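Local atomic coordinates of uncharacterized protein (Chondromyces crocatus, PDB entry 6I86), a protein that is of unknown function but is encoded in the crocagin gene cluster, consistent with a part in making this ribosomally synthesised, modified peptide. Residues K63-L68 against E144-I149; M77-V82 against E122-E127. All blocks are in the same frame, centred on the assembly; numbering follows the deposited sequence.

In the fold
Contacts 1 and 2 lie side by side, their centres about 10 Å apart, at one end of a mixed five-stranded sheet. Contact 1 pairs strand 60-69 with the start of strand 148-154. Contact 2 joins the loop before strand 82-90 to the end of strand 115-123 and helix 125-128. Strands 148-154 and 115-123 are neighbours in the sheet, and I149 N to E122 O, a probable hydrogen bond, ties the two contacts together. G145 N probably bonds to E127 OE2 as well. Along the chain both segments of contact 2 fall between those of contact 1. Together the contacts span four consecutive strands and join the loops that lead into 148-154 and 82-90 to the sheet.

Contact 1: residues K63-L68 against E144-I149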
ATOM      1  N   LYS A  63      -8.270   5.472  -2.769  1.00 20.75           N
ATOM      2  CA  LYS A  63      -7.450   6.399  -2.002  1.00 17.28           C
ATOM      3  C   LYS A  63      -6.847   5.644  -0.825  1.00 20.77           C
ATOM      4  O   LYS A  63      -7.579   5.094   0.007  1.00 22.20           O
ATOM      5  CB  LYS A  63      -8.286   7.585  -1.520  1.00 23.89           C
ATOM      6  CG  LYS A  63      -7.554   8.542  -0.593  1.00 27.04           C
ATOM      7  CD  LYS A  63      -8.467   9.678  -0.137  1.00 24.36           C
ATOM      8  CE  LYS A  63      -8.847  10.594  -1.291  1.00 27.52           C
ATOM      9  NZ  LYS A  63      -9.776  11.679  -0.863  1.00 32.71           N
ATOM     10  N   VAL A  64      -5.519   5.608  -0.760  1.00 20.35           N
ATOM     11  CA  VAL A  64      -4.798   4.892   0.284  1.00 20.72           C
ATOM     12  C   VAL A  64      -3.960   5.901   1.053  1.00 22.30           C
ATOM     13  O   VAL A  64      -3.093   6.567   0.475  1.00 18.95           O
ATOM     14  CB  VAL A  64      -3.915   3.773  -0.288  1.00 21.36           C
ATOM     15  CG1 VAL A  64      -3.245   2.993   0.839  1.00 21.16           C
ATOM     16  CG2 VAL A  64      -4.736   2.847  -1.170  1.00 20.14           C
ATOM     17  N   ARG A  65      -4.223   6.017   2.351  1.00 22.96           N
ATOM     18  CA  ARG A  65      -3.419   6.849   3.232  1.00 18.17           C
ATOM     19  C   ARG A  65      -2.340   5.993   3.878  1.00 18.51           C
ATOM     20  O   ARG A  65      -2.626   4.908   4.394  1.00 23.06           O
ATOM     21  CB  ARG A  65      -4.288   7.502   4.306  1.00 19.21           C
ATOM     22  CG  ARG A  65      -3.506   8.332   5.310  1.00 22.51           C
ATOM     23  CD  ARG A  65      -4.434   9.000   6.312  1.00 22.99           C
ATOM     24  NE  ARG A  65      -5.429   9.845   5.654  1.00 27.90           N
ATOM     25  CZ  ARG A  65      -6.619  10.134   6.172  1.00 26.59           C
ATOM     26  NH1 ARG A  65      -6.961   9.649   7.357  1.00 30.89           N
ATOM     27  NH2 ARG A  65      -7.464  10.909   5.507  1.00 27.49           N
ATOM     28  N   CYS A  66      -1.095   6.459   3.812  0.63 19.36           N
ATOM     29  CA  CYS A  66       0.033   5.774   4.426  0.63 19.07           C
ATOM     30  C   CYS A  66       0.601   6.650   5.532  0.63 17.27           C
ATOM     31  O   CYS A  66       0.823   7.849   5.329  0.63 18.06           O
ATOM     32  CB  CYS A  66       1.116   5.452   3.399  0.63 19.02           C
ATOM     33  SG  CYS A  66       2.436   4.393   4.036  0.63 22.60           S
ATOM     34  N   ILE A  67       0.835   6.052   6.696  1.00 19.63           N
ATOM     35  CA  ILE A  67       1.284   6.772   7.878  1.00 21.56           C
ATOM     36  C   ILE A  67       2.500   6.067   8.458  1.00 20.74           C
ATOM     37  O   ILE A  67       2.469   4.853   8.688  1.00 19.92           O
ATOM     38  CB  ILE A  67       0.170   6.865   8.939  1.00 23.85           C
ATOM     39  CG1 ILE A  67      -1.067   7.560   8.367  1.00 22.27           C
ATOM     40  CG2 ILE A  67       0.672   7.575  10.190  1.00 17.36           C
ATOM     41  CD1 ILE A  67      -2.307   7.362   9.203  1.00 18.86           C
ATOM     42  N   LEU A  68       3.567   6.827   8.685  1.00 19.25           N
ATOM     43  CA  LEU A  68       4.631   6.400   9.582  1.00 21.30           C
ATOM     44  C   LEU A  68       4.267   6.895  10.976  1.00 19.12           C
ATOM     45  O   LEU A  68       4.073   8.100  11.180  1.00 22.32           O
ATOM     46  CB  LEU A  68       5.987   6.949   9.146  1.00 16.75           C
ATOM     47  CG  LEU A  68       7.125   6.696  10.138  1.00 21.82           C
ATOM     48  CD1 LEU A  68       7.499   5.220  10.180  1.00 18.36           C
ATOM     49  CD2 LEU A  68       8.340   7.550   9.808  1.00 23.00           C
ATOM     50  N   GLU A 144     -14.343  11.875   0.248  1.00 33.04           N
ATOM     51  CA  GLU A 144     -14.536  10.445   0.432  1.00 30.72           C
ATOM     52  C   GLU A 144     -13.193   9.761   0.641  1.00 29.85           C
ATOM     53  O   GLU A 144     -12.125  10.343   0.431  1.00 32.33           O
ATOM     54  CB  GLU A 144     -15.280   9.833  -0.761  1.00 31.61           C
ATOM     55  CG  GLU A 144     -16.736  10.266  -0.840  1.00 35.77           C
ATOM     56  CD  GLU A 144     -17.442   9.723  -2.065  1.00 41.95           C
ATOM     57  OE1 GLU A 144     -16.953   8.729  -2.644  1.00 37.21           O
ATOM     58  OE2 GLU A 144     -18.487  10.289  -2.445  1.00 42.29           O
ATOM     59  N   GLY A 145     -13.263   8.506   1.071  1.00 27.77           N
ATOM     60  CA  GLY A 145     -12.080   7.758   1.414  1.00 23.29           C
ATOM     61  C   GLY A 145     -11.459   8.247   2.708  1.00 27.02           C
ATOM     62  O   GLY A 145     -12.014   9.106   3.399  1.00 25.87           O
ATOM     63  N   PRO A 146     -10.281   7.710   3.066  1.00 25.08           N
ATOM     64  CA  PRO A 146      -9.544   6.705   2.288  1.00 25.04           C
ATOM     65  C   PRO A 146     -10.186   5.319   2.320  1.00 26.72           C
ATOM     66  O   PRO A 146     -10.852   4.962   3.292  1.00 19.99           O
ATOM     67  CB  PRO A 146      -8.174   6.672   2.972  1.00 25.52           C
ATOM     68  CG  PRO A 146      -8.447   7.095   4.374  1.00 26.46           C
ATOM     69  CD  PRO A 146      -9.565   8.095   4.296  1.00 25.86           C
ATOM     70  N   ASP A 147      -9.994   4.557   1.241  1.00 17.68           N
ATOM     71  CA  ASP A 147     -10.478   3.183   1.213  1.00 18.89           C
ATOM     72  C   ASP A 147      -9.660   2.293   2.137  1.00 19.36           C
ATOM     73  O   ASP A 147     -10.167   1.276   2.628  1.00 22.32           O
ATOM     74  CB  ASP A 147     -10.449   2.649  -0.217  1.00 17.76           C
ATOM     75  CG  ASP A 147     -11.262   3.502  -1.172  1.00 22.67           C
ATOM     76  OD1 ASP A 147     -12.498   3.324  -1.230  1.00 24.02           O
ATOM     77  OD2 ASP A 147     -10.668   4.358  -1.856  1.00 21.90           O
ATOM     78  N   GLY A 148      -8.405   2.658   2.389  1.00 21.13           N
ATOM     79  CA  GLY A 148      -7.568   1.913   3.310  1.00 26.20           C
ATOM     80  C   GLY A 148      -6.499   2.807   3.901  1.00 20.96           C
ATOM     81  O   GLY A 148      -6.176   3.871   3.359  1.00 15.74           O
ATOM     82  N   ILE A 149      -5.958   2.368   5.034  1.00 20.95           N
ATOM     83  CA  ILE A 149      -4.882   3.073   5.719  1.00 20.54           C
ATOM     84  C   ILE A 149      -3.777   2.073   6.021  1.00 21.27           C
ATOM     85  O   ILE A 149      -4.028   1.033   6.643  1.00 19.75           O
ATOM     86  CB  ILE A 149      -5.366   3.756   7.013  1.00 21.02           C
ATOM     87  CG1 ILE A 149      -6.509   4.732   6.715  1.00 24.08           C
ATOM     88  CG2 ILE A 149      -4.215   4.489   7.688  1.00 18.06           C
ATOM     89  CD1 ILE A 149      -7.025   5.463   7.938  1.00 24.85           C
TER
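K63 and D147 are joined by two hydrogen bonds at the point where the loop 144-147 enters its strand. K63 N gives a straight bond to D147 OD2 (2.8 Å, 162° at the hydrogen). D147 OD2 accepts through its anti lone pair. D147 N returns a more bent bond to K63 O, in the carbonyl plane. The carboxylate is turned to K63 with CG beside its own backbone N (chi1 -57°). H131 bonds to its OD1 and Y140 to OD2, so the group is well fixed. Further on, R65 N bonds to G148 O at 3.1 Å, and V64 pairs with G148 and R65 with I149 in parallel register. The K63 chain leaves with CG opposite the backbone N (chi1 174°) and bends at chi3. This carries K63 NZ to E144 O, 3.0 Å away and nearly along the C=O axis.

The packing centres on P146, which follows a cis peptide bond. The K63 methylenes run over its CA and CB, with K63 CG 4.1 Å from P146 CB. The proline ring also covers one face of the R65 guanidinium, P146 CG lying 4.0 Å above the plane and over its centre. R65 NH2 has a salt bridge to E9 on strand 4-14, which would help hold this flat group in place. Beyond it, I67 CD1 meets I149 CG2 at 3.8 Å. With K63 cut back to an alanine, E144 O would probably lose its ammonium donor and a gap would open beside P146, while the backbone bonds to D147 could remain. The arrangement is a parallel strand pair within a mixed beta sheet, its entrance fastened by an aspartate side chain that bonds to the backbone of the neighbouring strand.

Contact 2: residues M77-V82 against E122-E127; sequences MVNADV and EWSVHE
D81 N and V82 N both bond to W123 O, making a classic beta bulge where the loop 77-81 enters its strand, and W123 N completes the antiparallel hydrogen-bonded pair by giving to V82 O at 3.1 Å. A type I turn from M77 to A80 precedes the bulge.

At one end of the loop, E122 OE1 accepts from M77 N at 2.7 Å. The donor stands above the carboxylate plane, 41° out of it. The M77 and E122 side chains lie alongside and point opposite ways, M77 SD 3.7 Å from E122 CB; the straight methionine chain brings CE to S124 CB. V82 CG1 packs on W123 CB at 3.6 Å.

S124 is the N-cap of helix 125-128. S124 OG, opposite the backbone N (chi1 176°), accepts from E127 N and donates to N79 O at 2.9 Å. H126 N gives a bond to D81 OD2, also 2.9 Å long, and meets it almost end-on. A water links N79 ND2, E127 OE1 and H126 ND1; E127 OE1 also has a salt bridge to K130.

The first turn of the helix thus finds acceptors in its own N-cap serine, S124, and in D81 of the loop 77-81. The negative charge of D81 at this N-terminus would probably be stabilised by the helix dipole.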
ATOM      1  N   MET A  77      -8.902   2.481  12.199  1.00 19.05           N
ATOM      2  CA  MET A  77      -9.677   3.051  11.105  1.00 21.83           C
ATOM      3  C   MET A  77     -11.165   2.840  11.362  1.00 22.86           C
ATOM      4  O   MET A  77     -11.619   1.718  11.597  1.00 27.59           O
ATOM      5  CB  MET A  77      -9.251   2.407   9.785  1.00 20.74           C
ATOM      6  CG  MET A  77      -9.995   2.887   8.556  1.00 23.03           C
ATOM      7  SD  MET A  77      -9.624   1.796   7.171  1.00 26.99           S
ATOM      8  CE  MET A  77     -10.230   2.744   5.778  1.00 35.40           C
ATOM      9  N   VAL A  78     -11.919   3.939  11.327  1.00 27.97           N
ATOM     10  CA  VAL A  78     -13.285   3.944  11.853  1.00 32.17           C
ATOM     11  C   VAL A  78     -14.171   2.958  11.097  1.00 38.78           C
ATOM     12  O   VAL A  78     -14.902   2.166  11.708  1.00 42.71           O
ATOM     13  CB  VAL A  78     -13.852   5.377  11.819  1.00 35.15           C
ATOM     14  CG1 VAL A  78     -15.367   5.362  11.835  1.00 37.58           C
ATOM     15  CG2 VAL A  78     -13.314   6.187  12.997  1.00 29.72           C
ATOM     16  N   ASN A  79     -14.125   2.981   9.764  1.00 30.02           N
ATOM     17  CA  ASN A  79     -15.001   2.150   8.947  1.00 44.67           C
ATOM     18  C   ASN A  79     -14.306   0.896   8.421  1.00 35.80           C
ATOM     19  O   ASN A  79     -14.758   0.314   7.429  1.00 36.13           O
ATOM     20  CB  ASN A  79     -15.569   2.961   7.780  1.00 47.51           C
ATOM     21  CG  ASN A  79     -14.495   3.706   7.001  1.00 50.97           C
ATOM     22  OD1 ASN A  79     -13.412   3.982   7.517  1.00 54.51           O
ATOM     23  ND2 ASN A  79     -14.794   4.031   5.747  1.00 55.20           N
ATOM     24  N   ALA A  80     -13.226   0.464   9.069  1.00 31.78           N
ATOM     25  CA  ALA A  80     -12.490  -0.706   8.609  1.00 32.69           C
ATOM     26  C   ALA A  80     -13.320  -1.976   8.749  1.00 30.37           C
ATOM     27  O   ALA A  80     -13.970  -2.207   9.772  1.00 30.29           O
ATOM     28  CB  ALA A  80     -11.187  -0.856   9.393  1.00 32.33           C
ATOM     29  N   ASP A  81     -13.286  -2.809   7.708  1.00 27.41           N
ATOM     30  CA  ASP A  81     -13.877  -4.140   7.747  1.00 32.36           C
ATOM     31  C   ASP A  81     -12.850  -5.230   8.009  1.00 28.17           C
ATOM     32  O   ASP A  81     -13.226  -6.334   8.423  1.00 32.96           O
ATOM     33  CB  ASP A  81     -14.590  -4.448   6.423  1.00 30.81           C
ATOM     34  CG  ASP A  81     -15.731  -3.493   6.135  1.00 42.19           C
ATOM     35  OD1 ASP A  81     -16.571  -3.284   7.033  1.00 48.25           O
ATOM     36  OD2 ASP A  81     -15.785  -2.950   5.013  1.00 34.26           O
ATOM     37  N   VAL A  82     -11.572  -4.948   7.765  1.00 35.92           N
ATOM     38  CA  VAL A  82     -10.512  -5.932   7.921  1.00 41.64           C
ATOM     39  C   VAL A  82      -9.265  -5.209   8.407  1.00 39.77           C
ATOM     40  O   VAL A  82      -9.040  -4.036   8.094  1.00 37.26           O
ATOM     41  CB  VAL A  82     -10.257  -6.705   6.602  1.00 41.49           C
ATOM     42  CG1 VAL A  82      -9.742  -5.770   5.517  1.00 41.28           C
ATOM     43  CG2 VAL A  82      -9.298  -7.872   6.827  1.00 42.12           C
ATOM     44  N   GLU A 122      -5.277  -1.644   7.210  1.00 20.70           N
ATOM     45  CA  GLU A 122      -6.688  -1.457   7.517  1.00 17.92           C
ATOM     46  C   GLU A 122      -7.417  -1.137   6.221  1.00 25.09           C
ATOM     47  O   GLU A 122      -6.987  -0.255   5.469  1.00 22.97           O
ATOM     48  CB  GLU A 122      -6.890  -0.333   8.530  1.00 21.67           C
ATOM     49  CG  GLU A 122      -6.269  -0.614   9.880  1.00 21.10           C
ATOM     50  CD  GLU A 122      -6.424   0.540  10.847  1.00 23.25           C
ATOM     51  OE1 GLU A 122      -7.224   0.417  11.796  1.00 23.50           O
ATOM     52  OE2 GLU A 122      -5.742   1.572  10.655  1.00 21.42           O
ATOM     53  N   TRP A 123      -8.508  -1.849   5.957  1.00 19.69           N
ATOM     54  CA  TRP A 123      -9.234  -1.663   4.712  1.00 17.41           C
ATOM     55  C   TRP A 123     -10.730  -1.688   4.976  1.00 22.85           C
ATOM     56  O   TRP A 123     -11.216  -2.467   5.803  1.00 24.81           O
ATOM     57  CB  TRP A 123      -8.866  -2.744   3.688  1.00 22.80           C
ATOM     58  CG  TRP A 123      -9.270  -2.396   2.300  1.00 22.82           C
ATOM     59  CD1 TRP A 123     -10.427  -2.747   1.669  1.00 25.98           C
ATOM     60  CD2 TRP A 123      -8.524  -1.614   1.365  1.00 23.03           C
ATOM     61  NE1 TRP A 123     -10.443  -2.238   0.394  1.00 25.33           N
ATOM     62  CE2 TRP A 123      -9.285  -1.536   0.184  1.00 24.87           C
ATOM     63  CE3 TRP A 123      -7.282  -0.973   1.411  1.00 28.12           C
ATOM     64  CZ2 TRP A 123      -8.846  -0.842  -0.941  1.00 34.13           C
ATOM     65  CZ3 TRP A 123      -6.850  -0.286   0.298  1.00 31.27           C
ATOM     66  CH2 TRP A 123      -7.628  -0.226  -0.865  1.00 28.16           C
ATOM     67  N   SER A 124     -11.452  -0.826   4.270  1.00 20.44           N
ATOM     68  CA  SER A 124     -12.908  -0.760   4.331  1.00 21.07           C
ATOM     69  C   SER A 124     -13.450  -1.256   2.995  1.00 20.79           C
ATOM     70  O   SER A 124     -13.372  -0.551   1.984  1.00 20.27           O
ATOM     71  CB  SER A 124     -13.379   0.660   4.625  1.00 22.79           C
ATOM     72  OG  SER A 124     -14.792   0.740   4.584  1.00 27.65           O
ATOM     73  N   VAL A 125     -13.984  -2.478   2.988  1.00 22.01           N
ATOM     74  CA  VAL A 125     -14.654  -2.983   1.793  1.00 20.58           C
ATOM     75  C   VAL A 125     -15.886  -2.142   1.484  1.00 21.47           C
ATOM     76  O   VAL A 125     -16.236  -1.937   0.314  1.00 24.04           O
ATOM     77  CB  VAL A 125     -15.009  -4.472   1.976  1.00 22.26           C
ATOM     78  CG1 VAL A 125     -15.718  -5.010   0.745  1.00 23.02           C
ATOM     79  CG2 VAL A 125     -13.758  -5.285   2.267  1.00 23.10           C
ATOM     80  N   HIS A 126     -16.555  -1.632   2.522  1.00 22.19           N
ATOM     81  CA  HIS A 126     -17.708  -0.762   2.314  1.00 23.57           C
ATOM     82  C   HIS A 126     -17.311   0.508   1.570  1.00 26.04           C
ATOM     83  O   HIS A 126     -17.999   0.936   0.636  1.00 22.84           O
ATOM     84  CB  HIS A 126     -18.350  -0.423   3.657  1.00 25.19           C
ATOM     85  CG  HIS A 126     -19.717   0.176   3.539  1.00 40.07           C
ATOM     86  ND1 HIS A 126     -20.008   1.456   3.962  1.00 36.53           N
ATOM     87  CD2 HIS A 126     -20.872  -0.329   3.045  1.00 45.24           C
ATOM     88  CE1 HIS A 126     -21.284   1.713   3.733  1.00 42.53           C
ATOM     89  NE2 HIS A 126     -21.831   0.646   3.178  1.00 45.72           N
ATOM     90  N   GLU A 127     -16.198   1.125   1.971  1.00 21.54           N
ATOM     91  CA  GLU A 127     -15.741   2.329   1.288  1.00 24.81           C
ATOM     92  C   GLU A 127     -15.205   2.002  -0.101  1.00 25.24           C
ATOM     93  O   GLU A 127     -15.447   2.750  -1.056  1.00 23.82           O
ATOM     94  CB  GLU A 127     -14.672   3.033   2.123  1.00 23.20           C
ATOM     95  CG  GLU A 127     -14.281   4.414   1.610  1.00 24.63           C
ATOM     96  CD  GLU A 127     -15.369   5.450   1.820  1.00 28.47           C
ATOM     97  OE1 GLU A 127     -16.293   5.197   2.622  1.00 29.84           O
ATOM     98  OE2 GLU A 127     -15.296   6.527   1.190  1.00 31.92           O
TER
HETATM   99  O   HOH W   1     -17.621   3.480   4.636  1.00 48.92           O